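Local structure of putative oxidoreductase yhhX (Escherichia coli K-12, 3F4L) at residues A[27-32]-A[304-309]; A[118-123]-A[315-320]; A[171-176]-A[328-333]; A[182-187]-A[214-219]; A[249-254]-A[296-301]. The protein probably acts as an NADP-dependent oxidoreductase of the Gfo/Idh/MocA family, perhaps a scyllo-inositol dehydrogenase, with a Rossmann domain joined to a C-terminal alpha/beta domain. All coordinates share one frame; numbering follows the deposited sequence.

Contact 1: residues A[27-32]-A[304-309]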
# COMPACT_ATOMS: atom_id res chain seq x y z
N ASP A 27 -16.90 40.19 8.29
CA ASP A 27 -16.03 41.25 8.79
C ASP A 27 -14.71 41.29 8.03
O ASP A 27 -13.93 42.24 8.16
CB ASP A 27 -15.77 41.07 10.30
CG ASP A 27 -15.62 39.61 10.69
OD1 ASP A 27 -14.88 38.87 10.00
OD2 ASP A 27 -16.25 39.20 11.70
N SER A 28 -14.48 40.26 7.22
CA SER A 28 -13.25 40.14 6.42
C SER A 28 -13.51 40.25 4.92
O SER A 28 -12.73 40.86 4.19
CB SER A 28 -12.58 38.79 6.70
OG SER A 28 -12.40 38.58 8.08
N TRP A 29 -14.61 39.65 4.47
CA TRP A 29 -14.96 39.66 3.06
C TRP A 29 -16.41 40.02 2.77
O TRP A 29 -17.29 39.78 3.59
CB TRP A 29 -14.70 38.28 2.45
CG TRP A 29 -13.31 37.80 2.55
CD1 TRP A 29 -12.70 37.23 3.63
CD2 TRP A 29 -12.33 37.83 1.51
NE1 TRP A 29 -11.40 36.90 3.33
CE2 TRP A 29 -11.15 37.25 2.03
CE3 TRP A 29 -12.34 38.28 0.18
CZ2 TRP A 29 -9.98 37.12 1.27
CZ3 TRP A 29 -11.18 38.15 -0.58
CH2 TRP A 29 -10.02 37.58 -0.03
N HIS A 30 -16.62 40.57 1.58
CA HIS A 30 -17.95 40.94 1.11
C HIS A 30 -18.07 40.48 -0.34
O HIS A 30 -17.27 40.87 -1.19
CB HIS A 30 -18.17 42.46 1.16
CG HIS A 30 -19.46 42.88 0.53
ND1 HIS A 30 -19.52 43.42 -0.74
CD2 HIS A 30 -20.74 42.77 0.95
CE1 HIS A 30 -20.78 43.62 -1.07
NE2 HIS A 30 -21.54 43.23 -0.06
N VAL A 31 -19.06 39.63 -0.61
CA VAL A 31 -19.27 39.13 -1.97
C VAL A 31 -20.05 40.17 -2.75
O VAL A 31 -21.26 40.31 -2.58
CB VAL A 31 -20.05 37.78 -1.96
CG1 VAL A 31 -20.26 37.28 -3.39
CG2 VAL A 31 -19.26 36.75 -1.14
N ALA A 32 -19.35 40.90 -3.60
CA ALA A 32 -19.97 41.97 -4.37
C ALA A 32 -20.73 41.51 -5.61
O ALA A 32 -21.79 42.06 -5.92
CB ALA A 32 -18.92 43.00 -4.76
N ALA A 304 -6.15 33.12 4.54
CA ALA A 304 -4.79 33.23 4.00
C ALA A 304 -4.75 34.28 2.89
O ALA A 304 -3.82 35.09 2.81
CB ALA A 304 -4.31 31.88 3.46
N LEU A 305 -5.75 34.25 2.02
CA LEU A 305 -5.83 35.21 0.92
C LEU A 305 -5.95 36.62 1.50
O LEU A 305 -5.41 37.58 0.95
CB LEU A 305 -7.04 34.89 0.03
CG LEU A 305 -6.79 33.94 -1.15
CD1 LEU A 305 -5.87 32.83 -0.75
CD2 LEU A 305 -8.12 33.38 -1.63
N TYR A 306 -6.65 36.75 2.62
CA TYR A 306 -6.80 38.04 3.27
C TYR A 306 -5.40 38.59 3.61
O TYR A 306 -5.05 39.70 3.23
CB TYR A 306 -7.60 37.90 4.56
CG TYR A 306 -7.93 39.23 5.19
CD1 TYR A 306 -8.96 40.02 4.68
CD2 TYR A 306 -7.17 39.73 6.25
CE1 TYR A 306 -9.22 41.28 5.20
CE2 TYR A 306 -7.43 40.99 6.78
CZ TYR A 306 -8.46 41.76 6.25
OH TYR A 306 -8.72 43.02 6.76
N GLN A 307 -4.62 37.80 4.34
CA GLN A 307 -3.28 38.21 4.75
C GLN A 307 -2.41 38.49 3.54
O GLN A 307 -1.72 39.51 3.49
CB GLN A 307 -2.63 37.13 5.62
CG GLN A 307 -3.36 36.88 6.93
CD GLN A 307 -2.52 36.07 7.91
OE1 GLN A 307 -2.97 35.72 9.01
NE2 GLN A 307 -1.28 35.78 7.52
N THR A 308 -2.42 37.58 2.57
CA THR A 308 -1.63 37.77 1.37
C THR A 308 -1.95 39.09 0.67
O THR A 308 -1.06 39.87 0.37
CB THR A 308 -1.85 36.63 0.37
OG1 THR A 308 -1.18 35.46 0.84
CG2 THR A 308 -1.31 37.01 -1.01
N ILE A 309 -3.23 39.32 0.42
CA ILE A 309 -3.68 40.53 -0.26
C ILE A 309 -3.52 41.82 0.55
O ILE A 309 -3.11 42.85 0.03
CB ILE A 309 -5.16 40.40 -0.69
CG1 ILE A 309 -5.29 39.35 -1.78
CG2 ILE A 309 -5.70 41.75 -1.16
CD1 ILE A 309 -6.72 39.09 -2.19
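Trp29 and Tyr306 carry most of this contact, the indole of Trp29 pushed against the helix that holds Leu305, Tyr306 and Ile309. The tight part is at the six-membered ring: CZ2 of Trp29 comes 3.6 Å from Tyr306 N, which lies at the indole edge, while Leu305 CB is 3.9 Å from the same CZ2. A little further along, Ile309 CD1 reaches Trp29 CH2 at 4.2 Å. The five-membered ring takes part in an offset edge-to-face pair, the edge of Tyr306 turned toward the Trp29 face with planes at 69°. With CG anti to the backbone N (chi1 -173°), Tyr306 slides past the indole toward the strand. On the looser, partly exposed side, its CE1 touches Ser28 O at 3.7 Å, and Ser28 OG turns to exposed Asp27. Helix segment 304-309 runs nearly perpendicular to strand segment 29-32 and lies across the parallel sheet of the Rossmann domain, Trp29 also packing on Ile3, Cys5 and Leu68, and Leu305 on Leu68 and Leu93.

Contact 2: residues A[118-123]-A[315-320]; sequences TVTPYQ and NYVKES
Thr118 meets Asn315 through its methyl, CG2 lying 3.7 Å from OD1 of the amide. Two residues on, Thr120 makes the central polar contact: Asn315 ND2 donates to Thr120 OG1 at 3.0 Å, with the hydroxyl in the amide plane. The threonine torsion swings OG1 opposite its own nitrogen (chi1 178°), where it meets the amide and also donates to Pro121 O. The second N-H of Asn315 goes to a lone pair of Val317 O (2.9 Å), fixing the rotation of the amide. A leucine in place of Asn315 would probably leave Thr120 OG1 and Val317 O without this shared donor and free the 315-317 loop to shift. Pro121 CG touches Val317 CG1 at 4.2 Å, and the proline carbonyl takes a weak 2.7 Å bond from Tyr316 OH. Tyr122 turns away, its hydroxyl bonded to Tyr17 O. Gln123 N then donates to Tyr316 OH at 2.9 Å, nearly straight at 161°, while Val317 CG2 covers one face of the Tyr316 ring. Polar side chains thus satisfy backbone groups of Pro121 and Gln123, so the loop before helix 319-331 is tied to the Rossmann sheet by directional bonds as well as apolar touch.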
# COMPACT_ATOMS: atom_id res chain seq x y z
N THR A 118 -1.81 37.90 -7.28
CA THR A 118 -1.76 36.53 -6.81
C THR A 118 -2.76 35.64 -7.56
O THR A 118 -3.94 35.96 -7.64
CB THR A 118 -2.12 36.43 -5.32
OG1 THR A 118 -1.14 37.13 -4.54
CG2 THR A 118 -2.18 34.97 -4.88
N VAL A 119 -2.28 34.54 -8.12
CA VAL A 119 -3.16 33.58 -8.77
C VAL A 119 -2.83 32.25 -8.10
O VAL A 119 -1.66 31.86 -8.02
CB VAL A 119 -2.94 33.49 -10.30
CG1 VAL A 119 -1.57 32.88 -10.62
CG2 VAL A 119 -4.04 32.67 -10.92
N THR A 120 -3.84 31.55 -7.61
CA THR A 120 -3.60 30.30 -6.90
C THR A 120 -4.78 29.34 -6.97
O THR A 120 -5.91 29.76 -7.18
CB THR A 120 -3.31 30.59 -5.40
OG1 THR A 120 -3.12 29.36 -4.69
CG2 THR A 120 -4.49 31.33 -4.76
N PRO A 121 -4.52 28.03 -6.82
CA PRO A 121 -5.60 27.05 -6.86
C PRO A 121 -6.27 27.04 -5.48
O PRO A 121 -5.74 27.61 -4.53
CB PRO A 121 -4.88 25.75 -7.17
CG PRO A 121 -3.57 25.93 -6.45
CD PRO A 121 -3.20 27.36 -6.81
N TYR A 122 -7.43 26.40 -5.39
CA TYR A 122 -8.19 26.29 -4.14
C TYR A 122 -7.90 24.90 -3.56
O TYR A 122 -8.53 23.93 -3.94
CB TYR A 122 -9.69 26.43 -4.45
CG TYR A 122 -10.64 26.35 -3.27
CD1 TYR A 122 -10.52 27.22 -2.17
CD2 TYR A 122 -11.69 25.44 -3.26
CE1 TYR A 122 -11.43 27.18 -1.11
CE2 TYR A 122 -12.60 25.39 -2.21
CZ TYR A 122 -12.46 26.26 -1.14
OH TYR A 122 -13.36 26.21 -0.11
N GLN A 123 -6.92 24.82 -2.66
CA GLN A 123 -6.57 23.54 -2.05
C GLN A 123 -7.09 23.51 -0.62
O GLN A 123 -6.33 23.51 0.33
CB GLN A 123 -5.05 23.33 -2.06
CG GLN A 123 -4.44 23.33 -3.46
CD GLN A 123 -4.97 22.20 -4.34
OE1 GLN A 123 -5.67 21.31 -3.87
NE2 GLN A 123 -4.61 22.23 -5.62
N ASN A 315 1.62 33.44 -0.18
CA ASN A 315 0.40 32.69 -0.49
C ASN A 315 0.46 31.33 0.21
O ASN A 315 1.55 30.76 0.35
CB ASN A 315 0.28 32.52 -2.00
CG ASN A 315 -1.07 31.97 -2.42
OD1 ASN A 315 -2.12 32.55 -2.12
ND2 ASN A 315 -1.06 30.83 -3.11
N TYR A 316 -0.69 30.80 0.62
CA TYR A 316 -0.71 29.52 1.33
C TYR A 316 -0.20 28.36 0.49
O TYR A 316 0.32 27.38 1.03
CB TYR A 316 -2.12 29.22 1.88
CG TYR A 316 -3.14 28.74 0.86
CD1 TYR A 316 -3.51 29.54 -0.23
CD2 TYR A 316 -3.75 27.49 1.00
CE1 TYR A 316 -4.47 29.11 -1.14
CE2 TYR A 316 -4.71 27.05 0.09
CZ TYR A 316 -5.07 27.87 -0.98
OH TYR A 316 -6.03 27.44 -1.87
N VAL A 317 -0.34 28.47 -0.83
CA VAL A 317 0.13 27.44 -1.74
C VAL A 317 1.32 27.99 -2.53
O VAL A 317 1.24 29.07 -3.11
CB VAL A 317 -0.96 27.01 -2.75
CG1 VAL A 317 -0.40 25.99 -3.74
CG2 VAL A 317 -2.15 26.40 -2.01
N LYS A 318 2.43 27.25 -2.55
CA LYS A 318 3.59 27.71 -3.30
C LYS A 318 3.45 27.35 -4.78
O LYS A 318 2.90 26.30 -5.12
CB LYS A 318 4.88 27.09 -2.74
CG LYS A 318 5.07 27.28 -1.24
CD LYS A 318 6.49 26.97 -0.80
CE LYS A 318 6.90 25.54 -1.13
NZ LYS A 318 8.31 25.29 -0.75
N GLU A 319 3.97 28.23 -5.64
CA GLU A 319 3.93 28.02 -7.09
C GLU A 319 4.50 26.65 -7.46
O GLU A 319 3.91 25.92 -8.26
CB GLU A 319 4.72 29.15 -7.79
CG GLU A 319 4.64 29.16 -9.32
CD GLU A 319 5.45 30.30 -9.95
OE1 GLU A 319 5.30 31.46 -9.49
OE2 GLU A 319 6.23 30.06 -10.91
N SER A 320 5.65 26.31 -6.88
CA SER A 320 6.30 25.04 -7.17
C SER A 320 5.44 23.83 -6.83
O SER A 320 5.51 22.81 -7.51
CB SER A 320 7.64 24.93 -6.43
OG SER A 320 7.47 24.94 -5.02

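Contact 3: residues A[171-176]-A[328-333]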
# COMPACT_ATOMS: atom_id res chain seq x y z
N ALA A 171 -10.45 9.49 -11.97
CA ALA A 171 -10.27 9.67 -10.54
C ALA A 171 -8.92 10.27 -10.15
O ALA A 171 -8.83 11.01 -9.17
CB ALA A 171 -10.47 8.33 -9.81
N PHE A 172 -7.88 9.94 -10.91
CA PHE A 172 -6.55 10.46 -10.62
C PHE A 172 -6.52 11.99 -10.71
O PHE A 172 -6.05 12.66 -9.79
CB PHE A 172 -5.52 9.84 -11.58
CG PHE A 172 -4.09 10.09 -11.17
CD1 PHE A 172 -3.73 10.10 -9.82
CD2 PHE A 172 -3.10 10.29 -12.12
CE1 PHE A 172 -2.40 10.30 -9.44
CE2 PHE A 172 -1.77 10.49 -11.75
CZ PHE A 172 -1.42 10.49 -10.41
N TYR A 173 -7.04 12.54 -11.80
CA TYR A 173 -7.09 13.99 -11.93
C TYR A 173 -8.13 14.53 -10.95
O TYR A 173 -7.90 15.54 -10.27
CB TYR A 173 -7.50 14.41 -13.35
CG TYR A 173 -6.34 14.70 -14.29
CD1 TYR A 173 -5.60 13.66 -14.87
CD2 TYR A 173 -5.97 16.01 -14.57
CE1 TYR A 173 -4.51 13.95 -15.72
CE2 TYR A 173 -4.90 16.30 -15.41
CZ TYR A 173 -4.18 15.28 -15.98
OH TYR A 173 -3.11 15.60 -16.78
N GLY A 174 -9.26 13.84 -10.86
CA GLY A 174 -10.35 14.27 -9.99
C GLY A 174 -10.07 14.33 -8.50
O GLY A 174 -10.33 15.35 -7.86
N LEU A 175 -9.56 13.24 -7.94
CA LEU A 175 -9.28 13.20 -6.50
C LEU A 175 -7.81 13.27 -6.16
O LEU A 175 -7.43 13.79 -5.10
CB LEU A 175 -9.87 11.92 -5.89
CG LEU A 175 -11.37 11.98 -5.58
CD1 LEU A 175 -11.63 13.09 -4.58
CD2 LEU A 175 -12.15 12.22 -6.86
N GLY A 176 -6.98 12.73 -7.04
CA GLY A 176 -5.55 12.74 -6.80
C GLY A 176 -5.01 14.15 -6.65
O GLY A 176 -4.05 14.37 -5.91
N ILE A 328 3.02 15.81 -12.24
CA ILE A 328 2.84 14.43 -11.80
C ILE A 328 1.57 13.83 -12.42
O ILE A 328 1.58 12.71 -12.91
CB ILE A 328 2.78 14.34 -10.25
CG1 ILE A 328 4.17 14.67 -9.66
CG2 ILE A 328 2.36 12.93 -9.82
CD1 ILE A 328 4.23 14.76 -8.13
N LEU A 329 0.47 14.59 -12.40
CA LEU A 329 -0.77 14.10 -12.98
C LEU A 329 -0.60 13.80 -14.48
O LEU A 329 -0.99 12.73 -14.95
CB LEU A 329 -1.89 15.13 -12.77
CG LEU A 329 -2.40 15.25 -11.33
CD1 LEU A 329 -3.40 16.40 -11.21
CD2 LEU A 329 -3.05 13.93 -10.92
N GLU A 330 -0.00 14.73 -15.21
CA GLU A 330 0.20 14.56 -16.65
C GLU A 330 1.06 13.35 -16.98
O GLU A 330 0.70 12.55 -17.83
CB GLU A 330 0.87 15.80 -17.26
CG GLU A 330 0.08 17.10 -17.14
CD GLU A 330 0.65 18.21 -18.01
OE1 GLU A 330 1.88 18.43 -17.97
OE2 GLU A 330 -0.14 18.87 -18.73
N ARG A 331 2.20 13.24 -16.31
CA ARG A 331 3.11 12.14 -16.57
C ARG A 331 2.57 10.77 -16.17
O ARG A 331 3.18 9.74 -16.46
CB ARG A 331 4.46 12.41 -15.90
CG ARG A 331 5.15 13.68 -16.44
CD ARG A 331 6.63 13.70 -16.10
NE ARG A 331 7.32 12.57 -16.71
CZ ARG A 331 8.60 12.27 -16.51
NH1 ARG A 331 9.34 13.03 -15.70
NH2 ARG A 331 9.14 11.22 -17.11
N GLY A 332 1.42 10.75 -15.51
CA GLY A 332 0.83 9.48 -15.13
C GLY A 332 0.28 8.79 -16.37
O GLY A 332 0.10 7.58 -16.39
N PHE A 333 0.02 9.59 -17.40
CA PHE A 333 -0.52 9.06 -18.65
C PHE A 333 0.52 9.14 -19.77
O PHE A 333 0.20 9.03 -20.95
CB PHE A 333 -1.80 9.84 -19.01
CG PHE A 333 -2.89 9.69 -18.00
CD1 PHE A 333 -3.66 8.53 -17.94
CD2 PHE A 333 -3.10 10.67 -17.04
CE1 PHE A 333 -4.61 8.35 -16.95
CE2 PHE A 333 -4.05 10.49 -16.04
CZ PHE A 333 -4.81 9.33 -15.99
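Leu329 is wedged between the rings of Phe172 and Tyr173, giving each a CH-pi contact. Its CD2 stands 3.6 Å from the Phe172 ring centroid, only 6° off the normal, while its CB faces Tyr173 less squarely, 4.1 Å from that centroid and offset toward the rim. Aromatic contacts follow. Tyr173 and Phe333 meet rim to rim, CE1 of Tyr173 lying 3.5 Å from CE2 of Phe333 with the planes 28° apart, and CD2 of Phe172 comes 4.0 Å from the same Phe333 atom. The third group is apolar-polar: Phe172 O lies 3.4 Å from Leu329 CD2, and Tyr173 OH rests against the CG of Glu330 at 3.5 Å. Phe172 reaches the partner helix because its CG stands opposite the backbone N (chi1 -168°), carrying the ring toward Leu329. Gly332 suits this closeness, since a CB there would collide with Phe172 CE2. Were Phe172 a serine, Leu329 CD2 would probably lose its flat platform, and a gap is likely to open toward Phe210, Tyr195 and Ile197, on which the ring also packs. A wider pi-type turn occupies 172-176 in the first helix. The arrangement is that of two helices, 171-187 and 319-331, packed side by side on the mixed sheet of the C-terminal alpha/beta domain, an aromatic-aliphatic interface within the helical layer of this Gfo/Idh/MocA fold.

Contact 4: residues A[182-187]-A[214-219]; sequences QIISLF and LFYGDL
The ring of Phe187 lies between two aliphatic groups: Leu219 CD2 sits 3.6 Å from its centroid, nearly on the normal, Leu186 CB covers the opposite face, and Ile183 CG2 lies in plane at the edge. Phe187 CG stands anti to the carbonyl carbon (chi1 -52°), which carries the ring to Leu219. The Tyr216 ring receives Phe187 CB over one face, 3.5 Å from the centroid and 10° off the normal. The two rings meet obliquely, planes at 52°. Phe187 O also approaches Tyr216 CE2 at 3.4 Å. The Tyr216 hydroxyl rests near Ile183 CG2 (3.8 Å) while bonding to Gly188 O just beyond the helix. Leu214 CD2 closes the other end against Ile183 CG2 at 4.1 Å. Leu219 returns through the type II' turn from Tyr216, where Asp218 makes a salt bridge with Lys203 of the second subunit. Helix segment 182-187 runs almost parallel to strand segment 214-216, axes 10.9 Å apart, with helices 129-140 and 319-331 and strand 219-225 packed around it.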
# COMPACT_ATOMS: atom_id res chain seq x y z
N GLN A 182 -1.69 17.41 -0.69
CA GLN A 182 -1.40 17.32 0.74
C GLN A 182 0.02 16.79 0.95
O GLN A 182 0.77 17.31 1.78
CB GLN A 182 -2.39 16.38 1.43
CG GLN A 182 -3.82 16.88 1.44
CD GLN A 182 -4.78 15.92 2.12
OE1 GLN A 182 -4.70 14.71 1.91
NE2 GLN A 182 -5.71 16.45 2.91
N ILE A 183 0.39 15.75 0.21
CA ILE A 183 1.72 15.17 0.35
C ILE A 183 2.78 16.18 -0.08
O ILE A 183 3.80 16.36 0.58
CB ILE A 183 1.87 13.86 -0.50
CG1 ILE A 183 0.92 12.79 0.02
CG2 ILE A 183 3.31 13.36 -0.43
CD1 ILE A 183 1.00 12.56 1.54
N ILE A 184 2.51 16.86 -1.19
CA ILE A 184 3.44 17.85 -1.69
C ILE A 184 3.62 19.01 -0.70
O ILE A 184 4.74 19.50 -0.51
CB ILE A 184 2.96 18.37 -3.08
CG1 ILE A 184 3.17 17.27 -4.13
CG2 ILE A 184 3.70 19.63 -3.47
CD1 ILE A 184 2.43 17.48 -5.42
N SER A 185 2.54 19.43 -0.04
CA SER A 185 2.65 20.52 0.93
C SER A 185 3.53 20.12 2.12
O SER A 185 4.09 20.98 2.79
CB SER A 185 1.27 20.93 1.44
OG SER A 185 0.80 20.00 2.42
N LEU A 186 3.66 18.82 2.38
CA LEU A 186 4.47 18.34 3.51
C LEU A 186 5.92 18.08 3.14
O LEU A 186 6.84 18.40 3.90
CB LEU A 186 3.93 17.02 4.06
CG LEU A 186 2.51 16.92 4.61
CD1 LEU A 186 2.20 15.47 5.01
CD2 LEU A 186 2.37 17.84 5.80
N PHE A 187 6.12 17.47 1.98
CA PHE A 187 7.45 17.06 1.55
C PHE A 187 8.03 17.72 0.31
O PHE A 187 9.21 17.59 0.05
CB PHE A 187 7.45 15.54 1.38
CG PHE A 187 6.92 14.80 2.59
CD1 PHE A 187 7.55 14.92 3.82
CD2 PHE A 187 5.80 13.98 2.49
CE1 PHE A 187 7.07 14.24 4.94
CE2 PHE A 187 5.31 13.30 3.60
CZ PHE A 187 5.94 13.43 4.83
N LEU A 214 5.11 8.60 -4.27
CA LEU A 214 6.07 9.68 -4.41
C LEU A 214 7.27 9.40 -3.53
O LEU A 214 7.14 9.22 -2.32
CB LEU A 214 5.42 11.01 -4.02
CG LEU A 214 4.35 11.57 -4.96
CD1 LEU A 214 3.16 10.62 -5.05
CD2 LEU A 214 3.88 12.93 -4.44
N PHE A 215 8.46 9.38 -4.14
CA PHE A 215 9.66 9.11 -3.38
C PHE A 215 10.48 10.35 -3.07
O PHE A 215 10.76 11.16 -3.94
CB PHE A 215 10.54 8.10 -4.13
CG PHE A 215 9.85 6.80 -4.43
CD1 PHE A 215 8.83 6.75 -5.37
CD2 PHE A 215 10.21 5.63 -3.77
CE1 PHE A 215 8.18 5.56 -5.67
CE2 PHE A 215 9.58 4.43 -4.06
CZ PHE A 215 8.55 4.39 -5.01
N TYR A 216 10.86 10.50 -1.80
CA TYR A 216 11.69 11.62 -1.37
C TYR A 216 12.86 10.97 -0.65
O TYR A 216 12.80 10.71 0.55
CB TYR A 216 10.93 12.55 -0.41
CG TYR A 216 9.67 13.16 -0.99
CD1 TYR A 216 8.45 12.47 -0.96
CD2 TYR A 216 9.69 14.44 -1.55
CE1 TYR A 216 7.28 13.04 -1.47
CE2 TYR A 216 8.52 15.03 -2.04
CZ TYR A 216 7.32 14.32 -2.00
OH TYR A 216 6.16 14.91 -2.46
N GLY A 217 13.92 10.69 -1.40
CA GLY A 217 15.06 10.02 -0.81
C GLY A 217 14.59 8.65 -0.38
O GLY A 217 14.04 7.91 -1.19
N ASP A 218 14.79 8.32 0.89
CA ASP A 218 14.38 7.03 1.42
C ASP A 218 12.93 7.03 1.87
O ASP A 218 12.42 6.01 2.31
CB ASP A 218 15.27 6.65 2.61
CG ASP A 218 16.69 6.34 2.20
OD1 ASP A 218 16.89 5.40 1.40
OD2 ASP A 218 17.61 7.03 2.68
N LEU A 219 12.26 8.18 1.77
CA LEU A 219 10.87 8.29 2.19
C LEU A 219 9.92 8.01 1.04
O LEU A 219 10.14 8.48 -0.07
CB LEU A 219 10.57 9.69 2.73
CG LEU A 219 9.08 10.01 2.79
CD1 LEU A 219 8.43 9.23 3.92
CD2 LEU A 219 8.89 11.51 2.98

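Contact 5: residues A[249-254]-A[296-301]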
# COMPACT_ATOMS: atom_id res chain seq x y z
N GLY A 249 -11.08 7.61 9.52
CA GLY A 249 -12.05 8.69 9.41
C GLY A 249 -11.53 9.91 8.70
O GLY A 249 -10.39 10.33 8.88
N ILE A 250 -12.40 10.51 7.89
CA ILE A 250 -12.04 11.69 7.13
C ILE A 250 -12.71 12.93 7.73
O ILE A 250 -13.66 12.82 8.51
CB ILE A 250 -12.47 11.53 5.65
CG1 ILE A 250 -11.97 12.72 4.81
CG2 ILE A 250 -14.00 11.43 5.55
CD1 ILE A 250 -12.10 12.47 3.31
N ASP A 251 -12.18 14.10 7.37
CA ASP A 251 -12.72 15.37 7.83
C ASP A 251 -14.24 15.33 7.61
O ASP A 251 -14.70 14.87 6.58
CB ASP A 251 -12.11 16.49 7.00
CG ASP A 251 -12.67 17.83 7.35
OD1 ASP A 251 -12.05 18.53 8.18
OD2 ASP A 251 -13.72 18.19 6.79
N GLN A 252 -15.00 15.85 8.58
CA GLN A 252 -16.46 15.82 8.51
C GLN A 252 -17.20 17.05 7.97
O GLN A 252 -18.43 17.06 7.97
CB GLN A 252 -17.01 15.47 9.91
CG GLN A 252 -16.66 14.06 10.37
CD GLN A 252 -17.33 13.01 9.50
OE1 GLN A 252 -18.56 12.94 9.43
NE2 GLN A 252 -16.53 12.19 8.83
N GLN A 253 -16.48 18.07 7.53
CA GLN A 253 -17.12 19.27 6.99
C GLN A 253 -18.05 18.95 5.82
O GLN A 253 -19.15 19.48 5.75
CB GLN A 253 -16.06 20.28 6.51
CG GLN A 253 -15.17 20.80 7.60
CD GLN A 253 -14.10 21.72 7.08
OE1 GLN A 253 -14.35 22.88 6.72
NE2 GLN A 253 -12.88 21.20 7.01
N GLU A 254 -17.62 18.09 4.91
CA GLU A 254 -18.46 17.76 3.76
C GLU A 254 -19.73 17.05 4.21
O GLU A 254 -20.82 17.30 3.68
CB GLU A 254 -17.71 16.88 2.76
CG GLU A 254 -18.48 16.66 1.46
CD GLU A 254 -17.81 15.64 0.54
OE1 GLU A 254 -16.57 15.71 0.36
OE2 GLU A 254 -18.52 14.77 -0.01
N GLY A 296 -10.83 21.23 11.39
CA GLY A 296 -10.66 21.60 9.99
C GLY A 296 -11.55 22.78 9.65
O GLY A 296 -12.62 22.95 10.25
N ASP A 297 -11.12 23.60 8.70
CA ASP A 297 -11.89 24.77 8.29
C ASP A 297 -11.46 25.23 6.90
O ASP A 297 -10.40 25.87 6.74
CB ASP A 297 -11.71 25.89 9.32
CG ASP A 297 -12.50 27.15 8.98
OD1 ASP A 297 -13.38 27.09 8.11
OD2 ASP A 297 -12.23 28.20 9.60
N TYR A 298 -12.27 24.91 5.89
CA TYR A 298 -11.94 25.29 4.51
C TYR A 298 -11.83 26.80 4.32
O TYR A 298 -11.21 27.27 3.37
CB TYR A 298 -12.97 24.73 3.53
CG TYR A 298 -13.02 23.22 3.49
CD1 TYR A 298 -11.87 22.46 3.71
CD2 TYR A 298 -14.20 22.55 3.19
CE1 TYR A 298 -11.89 21.07 3.61
CE2 TYR A 298 -14.24 21.15 3.09
CZ TYR A 298 -13.07 20.42 3.31
OH TYR A 298 -13.08 19.05 3.20
N GLY A 299 -12.43 27.55 5.25
CA GLY A 299 -12.40 29.00 5.17
C GLY A 299 -11.03 29.57 5.45
O GLY A 299 -10.79 30.76 5.23
N ARG A 300 -10.13 28.74 5.95
CA ARG A 300 -8.78 29.19 6.25
C ARG A 300 -8.06 29.59 4.97
O ARG A 300 -7.05 30.28 5.02
CB ARG A 300 -8.03 28.11 7.04
CG ARG A 300 -8.46 28.12 8.52
CD ARG A 300 -8.26 26.80 9.26
NE ARG A 300 -6.86 26.42 9.36
CZ ARG A 300 -6.43 25.37 10.05
NH1 ARG A 300 -7.30 24.61 10.71
NH2 ARG A 300 -5.13 25.08 10.08
N VAL A 301 -8.60 29.16 3.83
CA VAL A 301 -8.04 29.52 2.53
C VAL A 301 -8.28 31.02 2.36
O VAL A 301 -7.39 31.76 1.94
CB VAL A 301 -8.76 28.76 1.37
CG1 VAL A 301 -8.38 29.39 0.02
CG2 VAL A 301 -8.38 27.27 1.39
O HOH W 1 -14.78 17.41 4.42
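Asp251 OD2 accepts from Gln253 N (2.9 Å) and from a water (2.7 Å) that also donates to Tyr298 OH and accepts from Glu254 N. Asp251 and Asp297 each form an Asx turn on the way into a helix, accepting from the N-H two residues on: Asp251 before helix 253-258, and Asp297, through Gly299 N, before helix 300-311. Between them lies Gln253, whose extended chain puts its amide between the two turns. Its NE2 donates to Asp251 OD1 at 3.0 Å, on the syn side of the carboxylate though well out of its plane, with a second, weak bond to OD2. The other end of the amide, OE1, takes Tyr298 N at 3.0 Å on a lone pair, the bond bent little at 159°. Held at both ends, the amide is unlikely to flip. It also lies over the Tyr298 ring, NE2 being 3.5 Å above the plane and toward the rim. Tyr298 OH bonds further to Asp128, and Asp251 OD1 to Ser129 N. Asp251 OD2 lies close to Asp128 OD1; each carboxylate has its own donors, which probably offset the like charges. Asp297 has its own salt bridge, to Arg25, which links this turn to the Rossmann domain. Gly296 passes so near that its CA lies 3.8 Å from Asp251 OD1, and a CB there would clash with that oxygen.

How the contacts relate
Contacts 1 and 2 join the two domains, at centres 15 Å apart, and touch through Thr308 CG2 and Thr118 OG1 (3.5 Å). Contact 5 begins the same helix, 300-311, that contact 1 uses; its Val301 CG1 meets Tyr316 OH of contact 2 at 3.6 Å. Contacts 3 and 4 lie within the C-terminal domain, share helix 171-187, and meet where Ile328 CD1 is 4.1 Å from Leu214 CD2. Contact 1 lies about 31 Å from contacts 3 and 4, centre to centre. Near contact 2, Tyr122 approaches the loop after strand 3-8, which in Rossmann folds usually holds the dinucleotide, so contact 2 probably borders the cofactor cleft.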